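Local coordinates for protein tetraacyldisaccharide 4'-kinase (Aquifex aeolicus, PDB 4EHX) that is the P-loop 4'-kinase of lipid A biosynthesis, probably transferring the gamma-phosphate of ATP to a tetraacyldisaccharide 1-phosphate to form lipid IVA, at residues V55-D60 with E301-L306; L82-S85 with N89-V92; E100-A105 with D281-Q286; L124-L127 with S131-V134. All coordinates share one frame; numbering follows the deposited sequence.

Interaction 1 (V55-D60 with E301-L306)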
loop_
_atom_site.group_PDB
_atom_site.type_symbol
_atom_site.label_atom_id
_atom_site.label_comp_id
_atom_site.label_asym_id
_atom_site.label_seq_id
_atom_site.Cartn_x
_atom_site.Cartn_y
_atom_site.Cartn_z
ATOM N N VAL A 55 3.100 1.540 -4.912
ATOM C CA VAL A 55 2.837 0.376 -5.762
ATOM C C VAL A 55 2.169 0.800 -7.074
ATOM O O VAL A 55 2.561 0.351 -8.156
ATOM C CB VAL A 55 1.987 -0.705 -5.024
ATOM C CG1 VAL A 55 1.584 -1.793 -5.985
ATOM C CG2 VAL A 55 2.796 -1.286 -3.858
ATOM N N MET A 56 1.170 1.675 -6.985
ATOM C CA MET A 56 0.489 2.176 -8.187
ATOM C C MET A 56 1.480 2.876 -9.107
ATOM O O MET A 56 1.481 2.684 -10.322
ATOM C CB MET A 56 -0.608 3.166 -7.802
ATOM C CG MET A 56 -1.771 2.543 -7.035
ATOM S SD MET A 56 -2.797 3.827 -6.264
ATOM C CE MET A 56 -3.453 4.614 -7.736
ATOM N N TYR A 57 2.315 3.713 -8.506
ATOM C CA TYR A 57 3.333 4.456 -9.232
ATOM C C TYR A 57 4.317 3.522 -9.940
ATOM O O TYR A 57 4.632 3.696 -11.121
ATOM C CB TYR A 57 4.064 5.386 -8.263
ATOM C CG TYR A 57 5.335 5.953 -8.834
ATOM C CD1 TYR A 57 5.311 7.078 -9.660
ATOM C CD2 TYR A 57 6.564 5.371 -8.543
ATOM C CE1 TYR A 57 6.489 7.597 -10.190
ATOM C CE2 TYR A 57 7.739 5.881 -9.058
ATOM C CZ TYR A 57 7.697 6.988 -9.884
ATOM O OH TYR A 57 8.874 7.474 -10.395
ATOM N N LEU A 58 4.792 2.521 -9.209
ATOM C CA LEU A 58 5.724 1.539 -9.750
ATOM C C LEU A 58 5.091 0.715 -10.871
ATOM O O LEU A 58 5.713 0.469 -11.907
ATOM C CB LEU A 58 6.200 0.614 -8.611
ATOM C CG LEU A 58 7.099 -0.561 -8.978
ATOM C CD1 LEU A 58 8.396 -0.037 -9.600
ATOM C CD2 LEU A 58 7.387 -1.398 -7.710
ATOM N N ALA A 59 3.844 0.296 -10.681
ATOM C CA ALA A 59 3.182 -0.494 -11.713
ATOM C C ALA A 59 3.071 0.325 -13.000
ATOM O O ALA A 59 3.221 -0.209 -14.106
ATOM C CB ALA A 59 1.799 -0.977 -11.237
ATOM N N ASP A 60 2.845 1.629 -12.857
ATOM C CA ASP A 60 2.797 2.520 -14.011
ATOM C C ASP A 60 4.147 2.639 -14.728
ATOM O O ASP A 60 4.199 2.749 -15.954
ATOM C CB ASP A 60 2.291 3.919 -13.620
ATOM C CG ASP A 60 2.236 4.861 -14.811
ATOM O OD1 ASP A 60 1.275 4.736 -15.590
ATOM O OD2 ASP A 60 3.151 5.705 -14.986
ATOM N N GLU A 301 11.527 12.202 -6.914
ATOM C CA GLU A 301 12.772 12.804 -7.376
ATOM C C GLU A 301 13.701 11.760 -8.017
ATOM O O GLU A 301 13.733 10.609 -7.586
ATOM C CB GLU A 301 13.493 13.511 -6.225
ATOM C CG GLU A 301 12.772 14.728 -5.701
ATOM C CD GLU A 301 13.640 15.563 -4.774
ATOM O OE1 GLU A 301 14.816 15.193 -4.556
ATOM O OE2 GLU A 301 13.144 16.589 -4.265
ATOM N N ARG A 302 14.439 12.169 -9.047
ATOM C CA ARG A 302 15.429 11.301 -9.716
ATOM C C ARG A 302 14.768 10.054 -10.286
ATOM O O ARG A 302 15.336 8.970 -10.266
ATOM C CB ARG A 302 16.541 10.886 -8.750
ATOM C CG ARG A 302 17.155 12.025 -7.955
ATOM C CD ARG A 302 18.018 11.496 -6.807
ATOM N NE ARG A 302 19.305 10.972 -7.265
ATOM C CZ ARG A 302 19.726 9.725 -7.073
ATOM N NH1 ARG A 302 18.966 8.852 -6.423
ATOM N NH2 ARG A 302 20.914 9.349 -7.529
ATOM N N GLU A 303 13.539 10.216 -10.762
ATOM C CA GLU A 303 12.763 9.107 -11.301
ATOM C C GLU A 303 13.530 8.266 -12.344
ATOM O O GLU A 303 13.440 7.027 -12.363
ATOM C CB GLU A 303 11.468 9.684 -11.873
ATOM C CG GLU A 303 10.761 8.864 -12.888
ATOM C CD GLU A 303 9.420 9.479 -13.195
ATOM O OE1 GLU A 303 8.489 9.280 -12.388
ATOM O OE2 GLU A 303 9.314 10.192 -14.211
ATOM N N GLU A 304 14.298 8.925 -13.199
ATOM C CA GLU A 304 15.049 8.196 -14.213
ATOM C C GLU A 304 16.098 7.249 -13.621
ATOM O O GLU A 304 16.407 6.225 -14.226
ATOM C CB GLU A 304 15.667 9.142 -15.247
ATOM C CG GLU A 304 14.624 9.696 -16.213
ATOM C CD GLU A 304 15.050 10.999 -16.851
ATOM O OE1 GLU A 304 14.662 12.076 -16.324
ATOM O OE2 GLU A 304 15.773 10.938 -17.874
ATOM N N LYS A 305 16.644 7.586 -12.454
ATOM C CA LYS A 305 17.571 6.679 -11.782
ATOM C C LYS A 305 16.844 5.437 -11.267
ATOM O O LYS A 305 17.390 4.334 -11.295
ATOM C CB LYS A 305 18.303 7.362 -10.627
ATOM C CG LYS A 305 19.104 8.597 -11.036
ATOM C CD LYS A 305 20.156 8.261 -12.070
ATOM C CE LYS A 305 21.178 7.274 -11.521
ATOM N NZ LYS A 305 22.034 6.732 -12.608
ATOM N N LEU A 306 15.623 5.612 -10.781
ATOM C CA LEU A 306 14.845 4.453 -10.356
ATOM C C LEU A 306 14.494 3.578 -11.559
ATOM O O LEU A 306 14.586 2.345 -11.486
ATOM C CB LEU A 306 13.598 4.878 -9.583
ATOM C CG LEU A 306 12.656 3.733 -9.204
ATOM C CD1 LEU A 306 13.387 2.733 -8.280
ATOM C CD2 LEU A 306 11.403 4.268 -8.535
#

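Interaction 2 (L82-S85 with N89-V92)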
loop_
_atom_site.group_PDB
_atom_site.type_symbol
_atom_site.label_atom_id
_atom_site.label_comp_id
_atom_site.label_asym_id
_atom_site.label_seq_id
_atom_site.Cartn_x
_atom_site.Cartn_y
_atom_site.Cartn_z
ATOM N N LEU A 82 -5.076 -17.249 -4.173
ATOM C CA LEU A 82 -6.301 -16.785 -4.807
ATOM C C LEU A 82 -5.978 -15.724 -5.855
ATOM O O LEU A 82 -5.328 -14.726 -5.548
ATOM C CB LEU A 82 -7.232 -16.181 -3.748
ATOM C CG LEU A 82 -8.502 -15.508 -4.267
ATOM C CD1 LEU A 82 -9.397 -16.547 -4.918
ATOM C CD2 LEU A 82 -9.227 -14.789 -3.146
ATOM N N ILE A 83 -6.411 -15.946 -7.093
ATOM C CA ILE A 83 -6.297 -14.898 -8.091
ATOM C C ILE A 83 -7.429 -13.909 -7.851
ATOM O O ILE A 83 -8.598 -14.245 -7.977
ATOM C CB ILE A 83 -6.365 -15.443 -9.531
ATOM C CG1 ILE A 83 -5.112 -16.277 -9.844
ATOM C CG2 ILE A 83 -6.521 -14.280 -10.534
ATOM C CD1 ILE A 83 -5.187 -17.044 -11.178
ATOM N N VAL A 84 -7.069 -12.697 -7.461
ATOM C CA VAL A 84 -8.044 -11.656 -7.155
ATOM C C VAL A 84 -8.432 -10.903 -8.427
ATOM O O VAL A 84 -9.602 -10.577 -8.654
ATOM C CB VAL A 84 -7.432 -10.665 -6.153
ATOM C CG1 VAL A 84 -8.367 -9.468 -5.929
ATOM C CG2 VAL A 84 -7.121 -11.382 -4.846
ATOM N N SER A 85 -7.443 -10.643 -9.273
ATOM C CA SER A 85 -7.723 -9.908 -10.496
ATOM C C SER A 85 -6.844 -10.413 -11.619
ATOM O O SER A 85 -5.673 -10.692 -11.405
ATOM C CB SER A 85 -7.442 -8.424 -10.275
ATOM O OG SER A 85 -7.572 -7.706 -11.487
ATOM N N ASN A 89 -9.216 -7.146 -14.313
ATOM C CA ASN A 89 -10.559 -7.711 -14.154
ATOM C C ASN A 89 -10.730 -8.466 -12.834
ATOM O O ASN A 89 -10.172 -9.547 -12.658
ATOM C CB ASN A 89 -10.908 -8.630 -15.331
ATOM C CG ASN A 89 -10.991 -7.887 -16.655
ATOM O OD1 ASN A 89 -11.336 -6.707 -16.700
ATOM N ND2 ASN A 89 -10.678 -8.581 -17.743
ATOM N N LEU A 90 -11.496 -7.892 -11.909
ATOM C CA LEU A 90 -11.749 -8.539 -10.623
ATOM C C LEU A 90 -12.447 -9.887 -10.823
ATOM O O LEU A 90 -13.370 -10.019 -11.632
ATOM C CB LEU A 90 -12.568 -7.624 -9.696
ATOM C CG LEU A 90 -11.753 -6.682 -8.794
ATOM C CD1 LEU A 90 -10.933 -7.462 -7.751
ATOM C CD2 LEU A 90 -10.838 -5.781 -9.621
ATOM N N LYS A 91 -11.985 -10.895 -10.096
ATOM C CA LYS A 91 -12.532 -12.239 -10.218
ATOM C C LYS A 91 -13.235 -12.676 -8.937
ATOM O O LYS A 91 -13.838 -13.742 -8.895
ATOM C CB LYS A 91 -11.420 -13.231 -10.566
ATOM C CG LYS A 91 -10.817 -12.985 -11.945
ATOM C CD LYS A 91 -11.907 -13.081 -13.001
ATOM C CE LYS A 91 -11.470 -12.519 -14.337
ATOM N NZ LYS A 91 -12.543 -12.725 -15.369
ATOM N N VAL A 92 -13.136 -11.859 -7.891
ATOM C CA VAL A 92 -13.755 -12.177 -6.608
ATOM C C VAL A 92 -14.246 -10.900 -5.933
ATOM O O VAL A 92 -13.863 -9.801 -6.323
ATOM C CB VAL A 92 -12.751 -12.861 -5.660
ATOM C CG1 VAL A 92 -12.266 -14.178 -6.250
ATOM C CG2 VAL A 92 -11.577 -11.933 -5.394
#

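Interaction 3 (E100-A105 with D281-Q286)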
loop_
_atom_site.group_PDB
_atom_site.type_symbol
_atom_site.label_atom_id
_atom_site.label_comp_id
_atom_site.label_asym_id
_atom_site.label_seq_id
_atom_site.Cartn_x
_atom_site.Cartn_y
_atom_site.Cartn_z
ATOM N N GLU A 100 -7.709 -5.473 1.385
ATOM C CA GLU A 100 -6.431 -4.960 0.876
ATOM C C GLU A 100 -6.103 -5.363 -0.571
ATOM O O GLU A 100 -5.789 -4.504 -1.410
ATOM C CB GLU A 100 -5.271 -5.377 1.799
ATOM C CG GLU A 100 -5.585 -5.310 3.298
ATOM C CD GLU A 100 -6.435 -6.480 3.796
ATOM O OE1 GLU A 100 -6.009 -7.648 3.649
ATOM O OE2 GLU A 100 -7.531 -6.230 4.342
ATOM N N PRO A 101 -6.117 -6.674 -0.863
ATOM C CA PRO A 101 -5.868 -7.052 -2.261
ATOM C C PRO A 101 -6.975 -6.522 -3.180
ATOM O O PRO A 101 -6.692 -6.168 -4.322
ATOM C CB PRO A 101 -5.896 -8.588 -2.223
ATOM C CG PRO A 101 -5.573 -8.942 -0.788
ATOM C CD PRO A 101 -6.261 -7.856 0.011
ATOM N N TYR A 102 -8.214 -6.490 -2.695
ATOM C CA TYR A 102 -9.318 -6.015 -3.531
ATOM C C TYR A 102 -9.121 -4.540 -3.881
ATOM O O TYR A 102 -9.234 -4.143 -5.043
ATOM C CB TYR A 102 -10.686 -6.243 -2.867
ATOM C CG TYR A 102 -11.850 -5.883 -3.782
ATOM C CD1 TYR A 102 -12.283 -4.565 -3.910
ATOM C CD2 TYR A 102 -12.496 -6.862 -4.541
ATOM C CE1 TYR A 102 -13.345 -4.234 -4.757
ATOM C CE2 TYR A 102 -13.549 -6.542 -5.393
ATOM C CZ TYR A 102 -13.968 -5.227 -5.492
ATOM O OH TYR A 102 -15.006 -4.907 -6.333
ATOM N N LEU A 103 -8.817 -3.725 -2.877
ATOM C CA LEU A 103 -8.545 -2.317 -3.131
ATOM C C LEU A 103 -7.380 -2.141 -4.105
ATOM O O LEU A 103 -7.459 -1.357 -5.057
ATOM C CB LEU A 103 -8.267 -1.577 -1.820
ATOM C CG LEU A 103 -7.830 -0.114 -1.948
ATOM C CD1 LEU A 103 -8.832 0.717 -2.765
ATOM C CD2 LEU A 103 -7.610 0.496 -0.557
ATOM N N MET A 104 -6.284 -2.859 -3.864
ATOM C CA MET A 104 -5.143 -2.798 -4.783
ATOM C C MET A 104 -5.578 -3.108 -6.213
ATOM O O MET A 104 -5.195 -2.426 -7.158
ATOM C CB MET A 104 -4.055 -3.793 -4.342
ATOM C CG MET A 104 -2.697 -3.609 -5.018
ATOM S SD MET A 104 -1.711 -2.299 -4.263
ATOM C CE MET A 104 -2.074 -2.557 -2.535
ATOM N N ALA A 105 -6.372 -4.160 -6.374
ATOM C CA ALA A 105 -6.852 -4.525 -7.711
ATOM C C ALA A 105 -7.711 -3.429 -8.355
ATOM O O ALA A 105 -7.617 -3.167 -9.561
ATOM C CB ALA A 105 -7.614 -5.855 -7.655
ATOM N N ASP A 281 -13.277 2.785 1.873
ATOM C CA ASP A 281 -14.735 2.807 2.009
ATOM C C ASP A 281 -15.409 2.689 0.645
ATOM O O ASP A 281 -16.426 2.008 0.480
ATOM C CB ASP A 281 -15.184 4.103 2.681
ATOM C CG ASP A 281 -14.790 4.168 4.137
ATOM O OD1 ASP A 281 -15.368 3.400 4.932
ATOM O OD2 ASP A 281 -13.918 4.990 4.483
ATOM N N LEU A 282 -14.820 3.352 -0.339
ATOM C CA LEU A 282 -15.429 3.452 -1.655
ATOM C C LEU A 282 -15.638 2.083 -2.300
ATOM O O LEU A 282 -16.562 1.911 -3.085
ATOM C CB LEU A 282 -14.581 4.358 -2.551
ATOM C CG LEU A 282 -15.100 4.689 -3.950
ATOM C CD1 LEU A 282 -16.431 5.479 -3.899
ATOM C CD2 LEU A 282 -14.032 5.458 -4.704
ATOM N N ILE A 283 -14.788 1.108 -1.976
ATOM C CA ILE A 283 -14.896 -0.202 -2.623
ATOM C C ILE A 283 -16.224 -0.880 -2.289
ATOM O O ILE A 283 -16.664 -1.769 -3.012
ATOM C CB ILE A 283 -13.716 -1.156 -2.292
ATOM C CG1 ILE A 283 -13.578 -1.358 -0.786
ATOM C CG2 ILE A 283 -12.420 -0.639 -2.886
ATOM C CD1 ILE A 283 -12.499 -2.366 -0.403
ATOM N N LYS A 284 -16.867 -0.435 -1.213
ATOM C CA LYS A 284 -18.109 -1.052 -0.754
ATOM C C LYS A 284 -19.329 -0.303 -1.263
ATOM O O LYS A 284 -20.464 -0.669 -0.961
ATOM C CB LYS A 284 -18.133 -1.126 0.776
ATOM C CG LYS A 284 -17.030 -1.991 1.362
ATOM C CD LYS A 284 -16.402 -1.330 2.575
ATOM C CE LYS A 284 -15.213 -2.127 3.086
ATOM N NZ LYS A 284 -15.617 -3.492 3.513
ATOM N N LEU A 285 -19.090 0.744 -2.047
ATOM C CA LEU A 285 -20.158 1.618 -2.516
ATOM C C LEU A 285 -20.141 1.786 -4.030
ATOM O O LEU A 285 -20.568 2.817 -4.557
ATOM C CB LEU A 285 -20.052 2.985 -1.845
ATOM C CG LEU A 285 -20.250 2.975 -0.331
ATOM C CD1 LEU A 285 -19.818 4.298 0.269
ATOM C CD2 LEU A 285 -21.714 2.679 -0.014
ATOM N N GLN A 286 -19.652 0.779 -4.739
ATOM C CA GLN A 286 -19.586 0.891 -6.192
ATOM C C GLN A 286 -20.987 0.937 -6.780
ATOM O O GLN A 286 -21.896 0.254 -6.304
ATOM C CB GLN A 286 -18.777 -0.264 -6.784
ATOM C CG GLN A 286 -17.358 -0.316 -6.222
ATOM C CD GLN A 286 -16.575 -1.505 -6.725
ATOM O OE1 GLN A 286 -16.568 -1.796 -7.921
ATOM N NE2 GLN A 286 -15.917 -2.206 -5.811
#

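Interaction 4 (L124-L127 with S131-V134)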
loop_
_atom_site.group_PDB
_atom_site.type_symbol
_atom_site.label_atom_id
_atom_site.label_comp_id
_atom_site.label_asym_id
_atom_site.label_seq_id
_atom_site.Cartn_x
_atom_site.Cartn_y
_atom_site.Cartn_z
ATOM N N LEU A 124 3.907 -18.893 -8.152
ATOM C CA LEU A 124 3.777 -20.079 -8.997
ATOM C C LEU A 124 2.409 -20.154 -9.662
ATOM O O LEU A 124 2.301 -20.487 -10.838
ATOM C CB LEU A 124 4.023 -21.375 -8.204
ATOM C CG LEU A 124 5.452 -21.637 -7.729
ATOM C CD1 LEU A 124 5.572 -23.057 -7.168
ATOM C CD2 LEU A 124 6.443 -21.421 -8.857
ATOM N N LEU A 125 1.356 -19.869 -8.905
ATOM C CA LEU A 125 0.013 -19.916 -9.480
ATOM C C LEU A 125 -0.111 -18.870 -10.584
ATOM O O LEU A 125 -0.698 -19.125 -11.634
ATOM C CB LEU A 125 -1.053 -19.670 -8.411
ATOM C CG LEU A 125 -2.479 -19.561 -8.965
ATOM C CD1 LEU A 125 -2.957 -20.908 -9.513
ATOM C CD2 LEU A 125 -3.445 -19.039 -7.910
ATOM N N ALA A 126 0.434 -17.685 -10.335
ATOM C CA ALA A 126 0.389 -16.625 -11.329
ATOM C C ALA A 126 1.134 -17.049 -12.595
ATOM O O ALA A 126 0.657 -16.835 -13.705
ATOM C CB ALA A 126 0.981 -15.327 -10.759
ATOM N N LEU A 127 2.311 -17.645 -12.435
ATOM C CA LEU A 127 3.069 -18.053 -13.609
ATOM C C LEU A 127 2.269 -19.043 -14.445
ATOM O O LEU A 127 2.272 -18.977 -15.668
ATOM C CB LEU A 127 4.429 -18.635 -13.219
ATOM C CG LEU A 127 5.415 -17.558 -12.750
ATOM C CD1 LEU A 127 6.572 -18.174 -11.978
ATOM C CD2 LEU A 127 5.909 -16.708 -13.929
ATOM N N SER A 131 0.772 -15.884 -16.803
ATOM C CA SER A 131 2.089 -15.602 -17.406
ATOM C C SER A 131 2.655 -14.171 -17.285
ATOM O O SER A 131 2.993 -13.538 -18.280
ATOM C CB SER A 131 2.129 -16.069 -18.863
ATOM O OG SER A 131 1.107 -15.448 -19.615
ATOM N N PRO A 132 2.780 -13.669 -16.053
ATOM C CA PRO A 132 3.370 -12.347 -15.828
ATOM C C PRO A 132 4.848 -12.254 -16.219
ATOM O O PRO A 132 5.556 -13.258 -16.259
ATOM C CB PRO A 132 3.199 -12.145 -14.317
ATOM C CG PRO A 132 3.268 -13.525 -13.766
ATOM C CD PRO A 132 2.634 -14.425 -14.790
ATOM N N GLU A 133 5.302 -11.042 -16.517
ATOM C CA GLU A 133 6.713 -10.803 -16.787
ATOM C C GLU A 133 7.467 -10.286 -15.565
ATOM O O GLU A 133 8.685 -10.338 -15.527
ATOM C CB GLU A 133 6.850 -9.810 -17.931
ATOM C CG GLU A 133 6.398 -10.414 -19.237
ATOM C CD GLU A 133 6.301 -9.396 -20.347
ATOM O OE1 GLU A 133 5.619 -8.373 -20.162
ATOM O OE2 GLU A 133 6.919 -9.627 -21.400
ATOM N N VAL A 134 6.742 -9.755 -14.586
ATOM C CA VAL A 134 7.380 -9.221 -13.378
ATOM C C VAL A 134 6.387 -9.251 -12.229
ATOM O O VAL A 134 5.180 -9.077 -12.442
ATOM C CB VAL A 134 7.910 -7.772 -13.606
ATOM C CG1 VAL A 134 6.766 -6.828 -14.071
ATOM C CG2 VAL A 134 8.606 -7.235 -12.346
#

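Interaction 1 (V55-D60 with E301-L306)
Y57 and E303 meet through a single hydrogen bond that joins helix 51-61, the helix running on from the P-loop of this kinase, to the first turn of helix 303-312 near the end of the chain. OH of Y57 donates to OE1 of E303 at 2.7 Å, and OE1 receives it on its anti lone pair, the one directed away from OE2. OE1 lies at the edge of the phenol ring, in its plane, and the carboxylate is turned only 22° from that plane, so the two flat groups run on from each other almost level. CG of E303 also lies close to the hydroxyl, 3.4 Å from OH of Y57. On the CE2 side of the ring a methyl takes over: CD2 of L306 lies 4.0 Å from CE2 of Y57, again near the ring plane. A phenylalanine in place of Y57 would keep this apolar edge but would probably leave OE1 of E303 without its donor and the carboxylate freer to turn.

Around this pair, Y57 also rests on V298 and L300 of strand 291-300, while L306 packs on L300 and on F202. Behind Y57, L58 faces I39 and V41, which seats the helix on the P-loop sheet. The extended chain of E303, with CG anti to N (chi1 158°), spans the distance to the ring. R302 is the N-cap residue of helix 303-312, and its O accepts the backbone N of K305 at 2.9 Å.

Interaction 2 (L82-S85 with N89-V92)
S85 and L90 face each other as an antiparallel non-hydrogen-bonded pair in the hairpin of strands 81-86 and 89-90. The next link is a backbone bond, from N of K91 to O of V84 at 2.8 Å, fairly straight at 164° although the donor is tilted out of the carbonyl plane. V84 and S85 both face V113 of the neighbouring strand, forming a classic beta bulge.

V92 supplies much of the apolar contact. Its CB is directed toward strand 81-86, and there the side chain forks. CG1, anti to the carbonyl carbon (chi1 -62°), reaches CD1 of L82 tip to tip at 4.0 Å. CG2 goes to V84 instead, with CG1 of V84 at 4.1 Å, the two valines crossing at about a right angle. That same CG1 of V84 also touches CD1 of L90, 3.7 Å away, from a side chain lying alongside and pointing the same way. Helix 94-97 adds A97 against V84 and V92.

Nearer the turn, CA of S85 makes a C-H...O contact to O of N89 at 3.3 Å. One clear backbone bond thus sets the alignment, and the methyls of L82, V84, L90 and V92 fill in around it, while the amine of K91 leads away from the hairpin.

Interaction 3 (E100-A105 with D281-Q286)
Y102 and Q286 are joined by a hydrogen bond between side chains that come from opposite directions. NE2 of Q286 donates to OH of Y102 at 2.9 Å and 157°, lying at the edge of the ring in its plane, with the amide turned 45° from the ring. The same nitrogen also donates to O of I283, likewise at 2.9 Å, a partner close to the amide plane. Both N-H groups are therefore used, and OE1 of Q286 accepts from NZ of K106, which settles which way round the amide sits.

Q286 comes directly after a type I beta turn from L282 to L285, with D281 and L285 against strand 229-233. Helix 99-107 belongs to the P-loop part of the kinase, and L103 lies near T52, a predicted ATP-binding residue. The contact thus ties a distant part of the chain to the neighbourhood of the nucleotide site.

The remaining contacts are apolar. I283 slides past Y102 in the opposite sense, its CB 4.0 Å from CE1 of Y102. With CG1 placed between N and the carbonyl carbon (chi1 57°), CD1 of I283 lies 4.1 Å from CD1 of Y102. CG2 instead meets CD1 of L103 at 3.8 Å, these side chains crossing at about a right angle, with F216 touching both. A leucine in place of Y102 would probably cost NE2 of Q286 one acceptor and uncover part of I283. W94 meets the Y102 ring edge-to-face.

Interaction 4 (L124-L127 with S131-V134)
L127 and S131 stand 4.6 Å apart between CA atoms where helix 119-130 gives out, and S131, with a positive phi of 32°, is the first residue to leave helical geometry and turns the chain so that P132 comes back against the last turns.

CD of P132 lies 3.3 Å from O of A126, so part of the pyrrolidine ring is tucked beside a helix carbonyl. CG of the same ring lies 4.2 Å from CB of A126. L127 approaches from another direction, crossing the proline at about a right angle. Its CG lies beside the backbone N (chi1 -73°), and from there CD2 reaches both CD and CG of P132 at 4.1 Å.

Beyond the pair, A126 and P132 both touch C68 of strand 67-71, and A126 and L127 both touch F135 of strand 134-138. R66 holds the outgoing chain: its NE bonds O of S131, and its backbone bonds that of E133 and V134. The contact is thus the helix-to-strand connection leading into a parallel strand of the P-loop sheet.

Proline has no N-H to offer the carbonyls at the helix end, so P132 meets the helix through ring carbons, and its share of the contact is apolar.

Interactions 2 and 3 are the closest neighbours, with centres 12 Å apart. The hairpin of interaction 2 packs on helix 99-107, which carries one side of interaction 3: CD1 of L90 lies 3.6 Å from CD2 of Y102, and CB of S85 lies 3.7 Å from CB of A105. Helix 119-130 of interaction 4 touches the hairpin through CG1 of I83 and CD2 of L125, 3.8 Å apart. Interaction 1 meets interaction 3 where CG1 of V55 touches SD of M104. Interaction 3 lies closest to the predicted ATP site, the side chain of L103 about 5 Å from that of T52; Y57 of interaction 1 is about 10 Å from G50. Interactions 2 and 4 lie away from it.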